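Epoxyqueuosine reductase (Streptococcus thermophilus, PDB 5D6S) is a QueG-family protein, named epoxyqueuosine reductase, whose single chain binds cobalamin and two iron/sulfur clusters. Local coordinates at residues K302-K305 / E306-M310; G68-T71 / G72-K76; N348-P351 / I352-A355; G117-P121 / N122-L126; G246-M250 / E251-K255. All blocks are in the same frame, centred on the assembly; numbering follows the deposited sequence.

Contact 1: K302-K305 / E306-M310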
loop_
_atom_site.group_PDB
_atom_site.type_symbol
_atom_site.label_atom_id
_atom_site.label_comp_id
_atom_site.label_asym_id
_atom_site.label_seq_id
_atom_site.Cartn_x
_atom_site.Cartn_y
_atom_site.Cartn_z
ATOM N N LYS A 302 -10.300 -19.968 -3.594
ATOM C CA LYS A 302 -11.525 -19.988 -2.813
ATOM C C LYS A 302 -11.246 -19.674 -1.345
ATOM O O LYS A 302 -11.868 -18.761 -0.796
ATOM C CB LYS A 302 -12.236 -21.340 -2.928
ATOM C CG LYS A 302 -13.673 -21.328 -2.431
ATOM C CD LYS A 302 -14.332 -22.707 -2.438
ATOM C CE LYS A 302 -14.207 -23.363 -1.072
ATOM N NZ LYS A 302 -14.968 -24.634 -1.000
ATOM N N SER A 303 -10.346 -20.429 -0.703
ATOM C CA SER A 303 -10.092 -20.213 0.732
ATOM C C SER A 303 -9.450 -18.853 0.980
ATOM O O SER A 303 -9.669 -18.247 2.038
ATOM C CB SER A 303 -9.258 -21.332 1.362
ATOM O OG SER A 303 -8.096 -21.626 0.614
ATOM N N PHE A 304 -8.677 -18.375 0.003
ATOM C CA PHE A 304 -8.108 -17.036 0.081
ATOM C C PHE A 304 -9.194 -15.941 0.061
ATOM O O PHE A 304 -9.136 -15.023 0.856
ATOM C CB PHE A 304 -7.125 -16.764 -1.058
ATOM C CG PHE A 304 -6.511 -15.393 -0.996
ATOM C CD1 PHE A 304 -5.483 -15.117 -0.102
ATOM C CD2 PHE A 304 -6.968 -14.370 -1.830
ATOM C CE1 PHE A 304 -4.912 -13.851 -0.031
ATOM C CE2 PHE A 304 -6.395 -13.109 -1.774
ATOM C CZ PHE A 304 -5.372 -12.846 -0.862
ATOM N N LYS A 305 -10.134 -16.029 -0.883
ATOM C CA LYS A 305 -11.316 -15.150 -0.916
ATOM C C LYS A 305 -12.075 -15.118 0.393
ATOM O O LYS A 305 -12.305 -14.061 0.952
ATOM C CB LYS A 305 -12.278 -15.596 -2.011
ATOM C CG LYS A 305 -12.304 -14.679 -3.214
ATOM C CD LYS A 305 -13.376 -13.623 -3.047
ATOM C CE LYS A 305 -13.046 -12.381 -3.861
ATOM N NZ LYS A 305 -14.119 -11.358 -3.756
ATOM N N GLU A 306 -12.444 -16.284 0.905
ATOM C CA GLU A 306 -13.213 -16.355 2.135
ATOM C C GLU A 306 -12.497 -15.669 3.287
ATOM O O GLU A 306 -13.137 -15.083 4.129
ATOM C CB GLU A 306 -13.553 -17.819 2.489
ATOM C CG GLU A 306 -14.640 -18.430 1.586
ATOM C CD GLU A 306 -14.627 -19.965 1.507
ATOM O OE1 GLU A 306 -13.980 -20.624 2.343
ATOM O OE2 GLU A 306 -15.289 -20.513 0.596
ATOM N N THR A 307 -11.177 -15.773 3.359
ATOM C CA THR A 307 -10.441 -15.382 4.570
ATOM C C THR A 307 -9.765 -14.010 4.496
ATOM O O THR A 307 -9.562 -13.377 5.528
ATOM C CB THR A 307 -9.336 -16.416 4.914
ATOM O OG1 THR A 307 -8.695 -16.842 3.713
ATOM C CG2 THR A 307 -9.910 -17.628 5.615
ATOM N N PHE A 308 -9.371 -13.611 3.295
ATOM C CA PHE A 308 -8.554 -12.435 3.072
ATOM C C PHE A 308 -9.174 -11.488 2.075
ATOM O O PHE A 308 -8.667 -10.370 1.863
ATOM C CB PHE A 308 -7.174 -12.839 2.537
ATOM C CG PHE A 308 -6.187 -13.213 3.611
ATOM C CD1 PHE A 308 -6.093 -14.510 4.068
ATOM C CD2 PHE A 308 -5.370 -12.247 4.174
ATOM C CE1 PHE A 308 -5.206 -14.857 5.074
ATOM C CE2 PHE A 308 -4.463 -12.586 5.153
ATOM C CZ PHE A 308 -4.382 -13.897 5.617
ATOM N N GLY A 309 -10.295 -11.896 1.489
ATOM C CA GLY A 309 -10.888 -11.179 0.358
ATOM C C GLY A 309 -11.391 -9.776 0.653
ATOM O O GLY A 309 -11.641 -9.000 -0.259
ATOM N N MET A 310 -11.545 -9.467 1.932
ATOM C CA MET A 310 -12.115 -8.207 2.390
ATOM C C MET A 310 -11.065 -7.122 2.559
ATOM O O MET A 310 -11.423 -5.966 2.706
ATOM C CB MET A 310 -12.758 -8.419 3.760
ATOM C CG MET A 310 -11.712 -8.532 4.873
ATOM S SD MET A 310 -11.850 -9.941 5.977
ATOM C CE MET A 310 -11.789 -11.331 4.847
#
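Phe304 and Phe308 sit one turn apart on the short helix 301-308, a local i to i+4 pair whose ring planes lie only 4° apart. The rings are slid past each other, with centroids 5.6 Å apart, and barely overlap. What covers a face of the Phe304 ring is the CB of Phe308, a CH-pi contact offset toward the rim, with that CB 3.6 Å from Phe304 CE1. A trans first torsion (chi1 -179°) sets the Phe304 ring beside its own carbonyl carbon, where Phe308 CB comes over its face. Both rings belong to the inner side of the helix: Phe304 packs on Leu321 of helix 318-331, and Phe308 meets Phe296 edge-to-face.

The backbone bonds are helical. Glu306 N reaches Lys302 O at 3.1 Å, and Phe308 N reaches Phe304 O at 2.8 Å. Thr307 N makes two weak bonds, to Ser303 O and to Phe304 O, and Gly309 N makes a weak one to Lys305 O. The hydroxyl of Thr307 also lies by Ser303 O, but implausibly close as modelled, so a bond there is doubtful; Ser303 OG is bonded to Thr300 N.

Charge plays a looser part. On the exposed side Lys302 and Glu306 cross at a slant, their NZ and OE2 being 4.4 Å apart, beyond a salt bridge; closer in, Lys302 CE lies 3.5 Å from Glu306 OE2.

Contact 2: G68-T71 / G72-K76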
loop_
_atom_site.group_PDB
_atom_site.type_symbol
_atom_site.label_atom_id
_atom_site.label_comp_id
_atom_site.label_asym_id
_atom_site.label_seq_id
_atom_site.Cartn_x
_atom_site.Cartn_y
_atom_site.Cartn_z
ATOM N N GLY A 68 10.499 7.229 -16.037
ATOM C CA GLY A 68 10.206 5.835 -15.724
ATOM C C GLY A 68 10.101 5.520 -14.249
ATOM O O GLY A 68 10.376 4.409 -13.836
ATOM N N ARG A 69 9.693 6.505 -13.462
ATOM C CA ARG A 69 9.624 6.379 -12.013
ATOM C C ARG A 69 8.185 6.073 -11.540
ATOM O O ARG A 69 7.902 5.975 -10.338
ATOM C CB ARG A 69 10.153 7.661 -11.336
ATOM C CG ARG A 69 11.604 8.012 -11.668
ATOM C CD ARG A 69 12.091 9.321 -11.027
ATOM N NE ARG A 69 10.994 10.091 -10.434
ATOM C CZ ARG A 69 10.439 11.198 -10.925
ATOM N NH1 ARG A 69 10.858 11.763 -12.045
ATOM N NH2 ARG A 69 9.437 11.743 -10.275
ATOM N N THR A 70 7.303 5.891 -12.501
ATOM C CA THR A 70 5.904 5.594 -12.257
ATOM C C THR A 70 5.654 4.063 -12.126
ATOM O O THR A 70 6.324 3.256 -12.774
ATOM C CB THR A 70 5.042 6.150 -13.400
ATOM O OG1 THR A 70 3.695 5.721 -13.213
ATOM C CG2 THR A 70 5.497 5.625 -14.773
ATOM N N THR A 71 4.675 3.676 -11.302
ATOM C CA THR A 71 4.367 2.243 -11.061
ATOM C C THR A 71 3.536 1.586 -12.138
ATOM O O THR A 71 3.639 0.378 -12.341
ATOM C CB THR A 71 3.549 1.994 -9.776
ATOM O OG1 THR A 71 2.293 2.671 -9.873
ATOM C CG2 THR A 71 4.281 2.478 -8.600
ATOM N N GLY A 72 2.648 2.354 -12.751
ATOM C CA GLY A 72 1.619 1.804 -13.622
ATOM C C GLY A 72 0.252 1.775 -12.978
ATOM O O GLY A 72 -0.730 1.475 -13.636
ATOM N N PHE A 73 0.166 2.077 -11.687
ATOM C CA PHE A 73 -1.132 2.055 -10.982
ATOM C C PHE A 73 -1.811 3.394 -11.079
ATOM O O PHE A 73 -2.963 3.550 -10.683
ATOM C CB PHE A 73 -0.965 1.717 -9.498
ATOM C CG PHE A 73 -0.300 0.407 -9.229
ATOM C CD1 PHE A 73 -0.233 -0.581 -10.188
ATOM C CD2 PHE A 73 0.251 0.151 -7.975
ATOM C CE1 PHE A 73 0.377 -1.795 -9.911
ATOM C CE2 PHE A 73 0.851 -1.062 -7.689
ATOM C CZ PHE A 73 0.912 -2.036 -8.664
ATOM N N GLU A 74 -1.064 4.373 -11.562
ATOM C CA GLU A 74 -1.528 5.740 -11.580
ATOM C C GLU A 74 -2.485 5.902 -12.738
ATOM O O GLU A 74 -2.377 5.237 -13.769
ATOM C CB GLU A 74 -0.365 6.710 -11.770
ATOM C CG GLU A 74 0.714 6.610 -10.710
ATOM C CD GLU A 74 1.754 5.543 -10.998
ATOM O OE1 GLU A 74 1.670 4.886 -12.063
ATOM O OE2 GLU A 74 2.631 5.338 -10.133
ATOM N N HIS A 75 -3.410 6.825 -12.563
ATOM C CA HIS A 75 -4.310 7.211 -13.636
ATOM C C HIS A 75 -3.484 7.734 -14.807
ATOM O O HIS A 75 -2.549 8.476 -14.599
ATOM C CB HIS A 75 -5.258 8.274 -13.107
ATOM C CG HIS A 75 -6.431 8.500 -13.971
ATOM N ND1 HIS A 75 -6.437 9.461 -14.950
ATOM C CD2 HIS A 75 -7.626 7.872 -14.036
ATOM C CE1 HIS A 75 -7.590 9.422 -15.585
ATOM N NE2 HIS A 75 -8.331 8.469 -15.046
ATOM N N LYS A 76 -3.791 7.306 -16.027
ATOM C CA LYS A 76 -2.843 7.470 -17.134
ATOM C C LYS A 76 -2.973 8.834 -17.829
ATOM O O LYS A 76 -1.982 9.448 -18.224
ATOM C CB LYS A 76 -2.963 6.309 -18.130
ATOM C CG LYS A 76 -2.588 4.972 -17.496
ATOM C CD LYS A 76 -1.842 4.005 -18.419
ATOM C CE LYS A 76 -0.690 3.301 -17.699
ATOM N NZ LYS A 76 -1.069 2.637 -16.418
#
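Part of the wall of the cobalamin pocket is formed by the loop between helices 55-67 and 78-82, where the carboxylate of Glu74 folds back onto Thr71 and gathers the turn around itself. The Glu74 chain bends at its second torsion (chi2 85°), which brings the carboxylate back to the backbone N-H groups of the two residues at the turn.

One oxygen takes two donors. Thr71 N reaches Glu74 OE2 at 2.9 Å on the syn lone pair, with an N-H angle of 161°, whereas Thr71 OG1 comes to the same OE2 at 2.7 Å from well above the carboxylate plane. The other oxygen accepts from the next backbone amide, Gly72 N to Glu74 OE1, at 2.8 Å. With three bonds divided between its two oxygens, the carboxylate is fixed in rotation, and its buried polar atoms are met by main chain and hydroxyl.

Thr71 OG1 has a second task. It accepts from Phe73 N at 2.9 Å, an ST turn in which the threonine oxygen links the carboxylate to the backbone two residues on. Thr71, Phe73 and Glu74 all touch the cobalamin. Outside the loop, Arg235 donates to Thr70 O, Glu74 also packs on Arg81 of helix 78-82, and the Phe73 ring meets Trp315 edge-to-face. A face of that Phe73 ring receives Thr71 CB, which stands 4.1 Å above the plane and toward the rim.

Contact 3: N348-P351 / I352-A355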
loop_
_atom_site.group_PDB
_atom_site.type_symbol
_atom_site.label_atom_id
_atom_site.label_comp_id
_atom_site.label_asym_id
_atom_site.label_seq_id
_atom_site.Cartn_x
_atom_site.Cartn_y
_atom_site.Cartn_z
ATOM N N ASN A 348 4.774 -27.592 -9.470
ATOM C CA ASN A 348 5.077 -26.577 -10.458
ATOM C C ASN A 348 3.906 -26.057 -11.226
ATOM O O ASN A 348 3.981 -25.793 -12.412
ATOM C CB ASN A 348 6.112 -27.050 -11.442
ATOM C CG ASN A 348 6.656 -25.922 -12.302
ATOM O OD1 ASN A 348 6.984 -24.843 -11.804
ATOM N ND2 ASN A 348 6.735 -26.157 -13.595
ATOM N N ASN A 349 2.836 -25.859 -10.510
ATOM C CA ASN A 349 1.613 -25.378 -11.089
ATOM C C ASN A 349 1.659 -23.869 -11.196
ATOM O O ASN A 349 0.936 -23.282 -11.979
ATOM C CB ASN A 349 0.412 -25.827 -10.227
ATOM C CG ASN A 349 0.482 -25.295 -8.801
ATOM O OD1 ASN A 349 1.557 -25.200 -8.193
ATOM N ND2 ASN A 349 -0.662 -24.987 -8.249
ATOM N N ASN A 350 2.490 -23.245 -10.373
ATOM C CA ASN A 350 2.756 -21.809 -10.453
ATOM C C ASN A 350 4.278 -21.536 -10.607
ATOM O O ASN A 350 5.042 -21.642 -9.635
ATOM C CB ASN A 350 2.213 -21.109 -9.200
ATOM C CG ASN A 350 2.374 -19.601 -9.256
ATOM O OD1 ASN A 350 3.385 -19.074 -9.734
ATOM N ND2 ASN A 350 1.380 -18.902 -8.777
ATOM N N PRO A 351 4.718 -21.188 -11.812
ATOM C CA PRO A 351 6.154 -21.022 -12.044
ATOM C C PRO A 351 6.820 -19.909 -11.254
ATOM O O PRO A 351 7.959 -20.069 -10.822
ATOM C CB PRO A 351 6.236 -20.730 -13.536
ATOM C CG PRO A 351 4.991 -21.304 -14.105
ATOM C CD PRO A 351 3.940 -21.154 -13.061
ATOM N N ILE A 352 6.153 -18.777 -11.063
ATOM C CA ILE A 352 6.753 -17.713 -10.238
ATOM C C ILE A 352 7.076 -18.243 -8.851
ATOM O O ILE A 352 8.202 -18.055 -8.348
ATOM C CB ILE A 352 5.869 -16.465 -10.105
ATOM C CG1 ILE A 352 6.159 -15.476 -11.211
ATOM C CG2 ILE A 352 6.179 -15.686 -8.834
ATOM C CD1 ILE A 352 6.024 -16.064 -12.572
ATOM N N HIS A 353 6.121 -18.967 -8.259
ATOM C CA HIS A 353 6.346 -19.595 -6.962
ATOM C C HIS A 353 7.465 -20.629 -6.980
ATOM O O HIS A 353 8.302 -20.652 -6.071
ATOM C CB HIS A 353 5.083 -20.243 -6.440
ATOM C CG HIS A 353 3.996 -19.274 -6.140
ATOM N ND1 HIS A 353 2.681 -19.657 -5.983
ATOM C CD2 HIS A 353 4.018 -17.930 -6.011
ATOM C CE1 HIS A 353 1.949 -18.590 -5.708
ATOM N NE2 HIS A 353 2.735 -17.528 -5.741
ATOM N N THR A 354 7.491 -21.463 -8.008
ATOM C CA THR A 354 8.557 -22.430 -8.151
ATOM C C THR A 354 9.916 -21.758 -8.129
ATOM O O THR A 354 10.825 -22.144 -7.387
ATOM C CB THR A 354 8.400 -23.219 -9.458
ATOM O OG1 THR A 354 7.184 -23.976 -9.431
ATOM C CG2 THR A 354 9.585 -24.186 -9.669
ATOM N N ALA A 355 10.085 -20.769 -8.991
ATOM C CA ALA A 355 11.388 -20.097 -9.117
ATOM C C ALA A 355 11.756 -19.402 -7.813
ATOM O O ALA A 355 12.900 -19.369 -7.395
ATOM C CB ALA A 355 11.349 -19.105 -10.243
HETATM O O HOH W 1 4.510 -24.306 -8.344
#
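Ile352 meets Asn350 first, its CB lying 3.6 Å from Asn350 OD1, while its side chain packs on Arg323 of helix 318-331. Next comes His353, which is engaged twice by the same asparagine. Its backbone N donates to Asn350 OD1 at 3.1 Å along a nearly straight N-H (173°), although the donor stands above the plane of the side-chain amide and not on a lone pair. That amide also stacks on the imidazole, the two planes 17° apart, with Asn350 ND2 over a face of the ring and offset toward its rim. The trans first torsion of Asn350 (chi1 -176°) serves both contacts by carrying the amide forward over the first turn. Asn350 is thus the N-cap of helix 351-364, at the end of the short loop from helix 338-347. The far nitrogen of the ring, His353 NE2, is bonded to Asn319 O of helix 318-331.

Thr354 reaches further back. Its N donates to Asn350 O at 2.9 Å, and its OG1 donates to Asn348 OD1 on a lone pair in the carbonyl plane, joining the first residue beyond helix 338-347 to the new helix. A water bridges the same loop, donating to Thr354 OG1 at 2.9 Å and accepting from Asn350 N. Ala355 follows, with its N bonded to Pro351 O at 2.9 Å.

Contact 4: G117-P121 / N122-L126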
loop_
_atom_site.group_PDB
_atom_site.type_symbol
_atom_site.label_atom_id
_atom_site.label_comp_id
_atom_site.label_asym_id
_atom_site.label_seq_id
_atom_site.Cartn_x
_atom_site.Cartn_y
_atom_site.Cartn_z
ATOM N N GLY A 117 4.368 -13.577 9.140
ATOM C CA GLY A 117 4.826 -12.390 8.440
ATOM C C GLY A 117 3.986 -11.211 8.874
ATOM O O GLY A 117 2.980 -11.375 9.565
ATOM N N LYS A 118 4.422 -10.016 8.503
ATOM C CA LYS A 118 3.665 -8.792 8.752
ATOM C C LYS A 118 3.082 -8.291 7.442
ATOM O O LYS A 118 3.569 -8.579 6.368
ATOM C CB LYS A 118 4.542 -7.681 9.341
ATOM C CG LYS A 118 5.335 -8.010 10.601
ATOM C CD LYS A 118 6.429 -6.955 10.831
ATOM C CE LYS A 118 7.460 -7.374 11.869
ATOM N NZ LYS A 118 6.856 -7.571 13.215
ATOM N N ILE A 119 2.071 -7.464 7.554
ATOM C CA ILE A 119 1.357 -6.951 6.411
ATOM C C ILE A 119 0.832 -5.558 6.806
ATOM O O ILE A 119 0.185 -5.415 7.817
ATOM C CB ILE A 119 0.230 -7.912 5.991
ATOM C CG1 ILE A 119 -0.756 -7.076 5.125
ATOM C CG2 ILE A 119 -0.310 -8.586 7.251
ATOM C CD1 ILE A 119 -2.197 -6.864 5.546
ATOM N N THR A 120 1.168 -4.535 6.014
ATOM C CA THR A 120 0.961 -3.108 6.376
ATOM C C THR A 120 -0.369 -2.786 7.054
ATOM O O THR A 120 -1.411 -3.309 6.658
ATOM C CB THR A 120 1.087 -2.164 5.159
ATOM O OG1 THR A 120 0.760 -0.830 5.562
ATOM C CG2 THR A 120 0.150 -2.549 4.056
ATOM N N PRO A 121 -0.341 -1.922 8.082
ATOM C CA PRO A 121 -1.585 -1.533 8.767
ATOM C C PRO A 121 -2.569 -0.837 7.834
ATOM O O PRO A 121 -3.767 -0.831 8.120
ATOM C CB PRO A 121 -1.127 -0.567 9.866
ATOM C CG PRO A 121 0.365 -0.459 9.794
ATOM C CD PRO A 121 0.846 -1.183 8.574
ATOM N N ASN A 122 -2.051 -0.262 6.732
ATOM C CA ASN A 122 -2.873 0.284 5.638
ATOM C C ASN A 122 -3.886 -0.718 5.086
ATOM O O ASN A 122 -4.838 -0.343 4.395
ATOM C CB ASN A 122 -1.968 0.771 4.493
ATOM C CG ASN A 122 -2.691 1.690 3.507
ATOM O OD1 ASN A 122 -3.347 2.652 3.896
ATOM N ND2 ASN A 122 -2.569 1.403 2.224
ATOM N N SER A 123 -3.642 -2.002 5.355
ATOM C CA SER A 123 -4.485 -3.068 4.876
ATOM C C SER A 123 -5.015 -3.942 6.012
ATOM O O SER A 123 -5.337 -5.112 5.776
ATOM C CB SER A 123 -3.715 -3.927 3.879
ATOM O OG SER A 123 -4.575 -4.840 3.225
ATOM N N TRP A 124 -5.111 -3.396 7.235
ATOM C CA TRP A 124 -5.765 -4.134 8.342
ATOM C C TRP A 124 -7.227 -3.866 8.292
ATOM O O TRP A 124 -7.647 -2.769 7.981
ATOM C CB TRP A 124 -5.235 -3.754 9.705
ATOM C CG TRP A 124 -3.800 -4.095 9.939
ATOM C CD1 TRP A 124 -3.018 -4.927 9.194
ATOM C CD2 TRP A 124 -2.981 -3.629 11.018
ATOM N NE1 TRP A 124 -1.750 -4.991 9.721
ATOM C CE2 TRP A 124 -1.692 -4.194 10.837
ATOM C CE3 TRP A 124 -3.197 -2.772 12.100
ATOM C CZ2 TRP A 124 -0.625 -3.930 11.707
ATOM C CZ3 TRP A 124 -2.133 -2.501 12.960
ATOM C CH2 TRP A 124 -0.867 -3.091 12.763
ATOM N N GLY A 125 -8.026 -4.894 8.532
ATOM C CA GLY A 125 -9.477 -4.747 8.505
ATOM C C GLY A 125 -10.003 -4.373 7.146
ATOM O O GLY A 125 -9.261 -4.392 6.161
ATOM N N LEU A 126 -11.270 -3.977 7.098
ATOM C CA LEU A 126 -11.979 -3.765 5.840
ATOM C C LEU A 126 -11.348 -2.782 4.865
ATOM O O LEU A 126 -10.907 -1.717 5.249
ATOM C CB LEU A 126 -13.410 -3.321 6.078
ATOM C CG LEU A 126 -14.322 -4.082 5.126
ATOM C CD1 LEU A 126 -14.348 -5.523 5.589
ATOM C CD2 LEU A 126 -15.728 -3.525 5.117
#
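The backbone from Thr120 to Trp124 winds through two overlapping tight turns of 3-10 character, in which Ser123 N donates to Thr120 O at 2.9 Å and Trp124 N to Pro121 O at 3.0 Å. The side chain of Thr120 adds a third bond: its OG1 accepts from Asn122 N at 3.1 Å, an ST turn, and is itself hydrogen-bonded to Asp264.

Trp124 lies across Pro121, the second residue of the first turn. Pro121 CA sits over the five-membered ring of the indole, 3.3 Å from its centroid and only 10° off the ring normal, a CH-pi contact. The pyrrolidine continues along the same face, Pro121 CB approaching Trp124 CE3 at 3.8 Å. The first torsion of the tryptophan (chi1 -64°), with CG beside the backbone N, folds the indole back over the turn and brings its nitrogen to the carbonyl of Ile119: Trp124 NE1 donates to Ile119 O at 2.7 Å, nearly in line with the carbonyl, though the N-H is bent (136°).

This loop leads from strand 93-100 to helix 128-144, and Thr120 and Asn122 line the cobalamin pocket. Asn122 packs on Tyr101 and on Tyr128 of that helix. Ile119 CD1 rests 3.7 Å from Ser123 CB and 4.2 Å from Trp124 CD1. Ser123 OG is hydrogen-bonded to Gly313 N.

Contact 5: G246-M250 / E251-K255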
loop_
_atom_site.group_PDB
_atom_site.type_symbol
_atom_site.label_atom_id
_atom_site.label_comp_id
_atom_site.label_asym_id
_atom_site.label_seq_id
_atom_site.Cartn_x
_atom_site.Cartn_y
_atom_site.Cartn_z
ATOM N N GLY A 246 4.955 -10.831 -11.475
ATOM C CA GLY A 246 6.198 -11.399 -11.931
ATOM C C GLY A 246 7.141 -11.799 -10.813
ATOM O O GLY A 246 6.753 -12.115 -9.682
ATOM N N MET A 247 8.409 -11.727 -11.148
ATOM C CA MET A 247 9.467 -12.190 -10.331
ATOM C C MET A 247 10.105 -10.966 -9.685
ATOM O O MET A 247 10.634 -10.109 -10.381
ATOM C CB MET A 247 10.405 -12.927 -11.270
ATOM C CG MET A 247 11.275 -13.932 -10.615
ATOM S SD MET A 247 10.442 -15.443 -10.100
ATOM C CE MET A 247 11.740 -15.935 -8.966
ATOM N N MET A 248 10.061 -10.874 -8.353
ATOM C CA MET A 248 10.740 -9.797 -7.602
ATOM C C MET A 248 12.244 -9.851 -7.777
ATOM O O MET A 248 12.847 -10.863 -7.452
ATOM C CB MET A 248 10.442 -9.901 -6.095
ATOM C CG MET A 248 10.969 -8.745 -5.228
ATOM S SD MET A 248 10.501 -8.753 -3.483
ATOM C CE MET A 248 8.712 -8.789 -3.532
ATOM N N ASP A 249 12.865 -8.754 -8.221
ATOM C CA ASP A 249 14.330 -8.720 -8.385
ATOM C C ASP A 249 15.035 -9.066 -7.081
ATOM O O ASP A 249 14.538 -8.737 -5.994
ATOM C CB ASP A 249 14.815 -7.346 -8.855
ATOM C CG ASP A 249 16.330 -7.298 -9.068
ATOM O OD1 ASP A 249 16.783 -7.783 -10.124
ATOM O OD2 ASP A 249 17.072 -6.778 -8.180
ATOM N N MET A 250 16.202 -9.688 -7.215
ATOM C CA MET A 250 17.031 -10.110 -6.086
ATOM C C MET A 250 17.207 -9.065 -5.002
ATOM O O MET A 250 17.205 -9.382 -3.811
ATOM C CB MET A 250 18.422 -10.527 -6.591
ATOM C CG MET A 250 19.209 -11.365 -5.587
ATOM S SD MET A 250 18.465 -12.976 -5.304
ATOM C CE MET A 250 18.700 -13.828 -6.847
ATOM N N GLU A 251 17.398 -7.820 -5.396
ATOM C CA GLU A 251 17.695 -6.793 -4.409
ATOM C C GLU A 251 16.611 -6.677 -3.340
ATOM O O GLU A 251 16.912 -6.479 -2.155
ATOM C CB GLU A 251 17.872 -5.442 -5.081
ATOM C CG GLU A 251 18.236 -4.311 -4.124
ATOM C CD GLU A 251 18.306 -2.950 -4.796
ATOM O OE1 GLU A 251 18.460 -2.890 -6.049
ATOM O OE2 GLU A 251 18.208 -1.935 -4.063
ATOM N N PHE A 252 15.355 -6.734 -3.765
ATOM C CA PHE A 252 14.250 -6.399 -2.858
ATOM C C PHE A 252 13.798 -7.547 -1.979
ATOM O O PHE A 252 13.131 -7.316 -0.992
ATOM C CB PHE A 252 13.055 -5.853 -3.632
ATOM C CG PHE A 252 13.419 -4.797 -4.598
ATOM C CD1 PHE A 252 13.954 -3.613 -4.159
ATOM C CD2 PHE A 252 13.241 -4.985 -5.949
ATOM C CE1 PHE A 252 14.306 -2.615 -5.047
ATOM C CE2 PHE A 252 13.588 -3.998 -6.851
ATOM C CZ PHE A 252 14.127 -2.806 -6.393
ATOM N N ARG A 253 14.172 -8.771 -2.336
ATOM C CA ARG A 253 13.753 -9.956 -1.609
ATOM C C ARG A 253 14.203 -9.885 -0.148
ATOM O O ARG A 253 13.374 -9.967 0.786
ATOM C CB ARG A 253 14.315 -11.205 -2.266
ATOM C CG ARG A 253 13.823 -11.412 -3.701
ATOM C CD ARG A 253 14.383 -12.664 -4.352
ATOM N NE ARG A 253 14.157 -12.691 -5.788
ATOM C CZ ARG A 253 14.630 -13.626 -6.602
ATOM N NH1 ARG A 253 15.335 -14.637 -6.155
ATOM N NH2 ARG A 253 14.383 -13.559 -7.877
ATOM N N LYS A 254 15.507 -9.720 0.045
ATOM C CA LYS A 254 16.075 -9.636 1.388
ATOM C C LYS A 254 15.427 -8.475 2.174
ATOM O O LYS A 254 15.145 -8.579 3.366
ATOM C CB LYS A 254 17.572 -9.444 1.274
ATOM C CG LYS A 254 18.351 -9.871 2.489
ATOM C CD LYS A 254 19.833 -9.576 2.282
ATOM C CE LYS A 254 20.615 -9.648 3.590
ATOM N NZ LYS A 254 22.047 -9.281 3.395
ATOM N N LYS A 255 15.119 -7.396 1.468
ATOM C CA LYS A 255 14.682 -6.177 2.111
ATOM C C LYS A 255 13.241 -6.108 2.568
ATOM O O LYS A 255 12.917 -5.270 3.414
ATOM C CB LYS A 255 14.971 -4.983 1.201
ATOM C CG LYS A 255 16.437 -4.897 0.805
ATOM C CD LYS A 255 16.745 -3.593 0.100
ATOM C CE LYS A 255 18.222 -3.468 -0.170
ATOM N NZ LYS A 255 18.520 -2.257 -0.982
#
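Arg253 lays a face of its guanidinium over Met250 CA, while its edge grips the carbonyl of Met248. Arg253 NE and NH2 both donate to Met248 O, at 2.8 Å and 3.1 Å respectively; the oxygen lies 2° out of the guanidinium plane, and the two nitrogens approach it from opposite faces of the carbonyl plane. An extended chain from CG to NE gives the arginine the length to reach back over the start of helix 250-255. Methionines flank the charged group: Met250 CE is 3.5 Å from Arg253 NH1, and Met247 CE is 3.7 Å from Arg253 NH2.

This weakly bonded helix is capped by Asp249. Its OD2 accepts from Glu251 N at 3.0 Å, met from above the carboxylate plane, and its backbone O accepts from Phe252 N. Met248 SD rests 3.9 Å from Phe252 CB, and Met248 CG lies at the edge of the Phe252 ring. One turn along, Lys255 NZ forms a salt bridge with Glu251 OE2, an oxygen shared with Arg236.

Arg253 is buried, and its charge has further partners in Glu389 of helix 384-396 and, by cation-pi, Trp359 of helix 351-364. The double donation probably polarises the Met248 carbonyl, and by sharing its charge between Met248 O and Glu389 the arginine helps tie the helix start to helix 384-396.

In the fold
From the N terminus, the five contacts follow in series as 2, 4, 5, 1 and 3; each closes a turn of its own, and none nests in or crosses another. Contact 2 shapes the loop after helix 55-67, and contact 4 the loop between strand 93-100 and helix 128-144; both contribute to the cobalamin pocket, their centres about 23 Å apart. Contact 5 starts helix 250-255 in the 4Fe-4S cluster-binding part. Contact 1 lies on helix 301-308 and touches contact 4 where Met310 packs on Leu126. Contact 3, between helices 338-347 and 351-364, meets contact 5 through Ala355 and Met247, joining the C-terminal helices to the cluster-binding part.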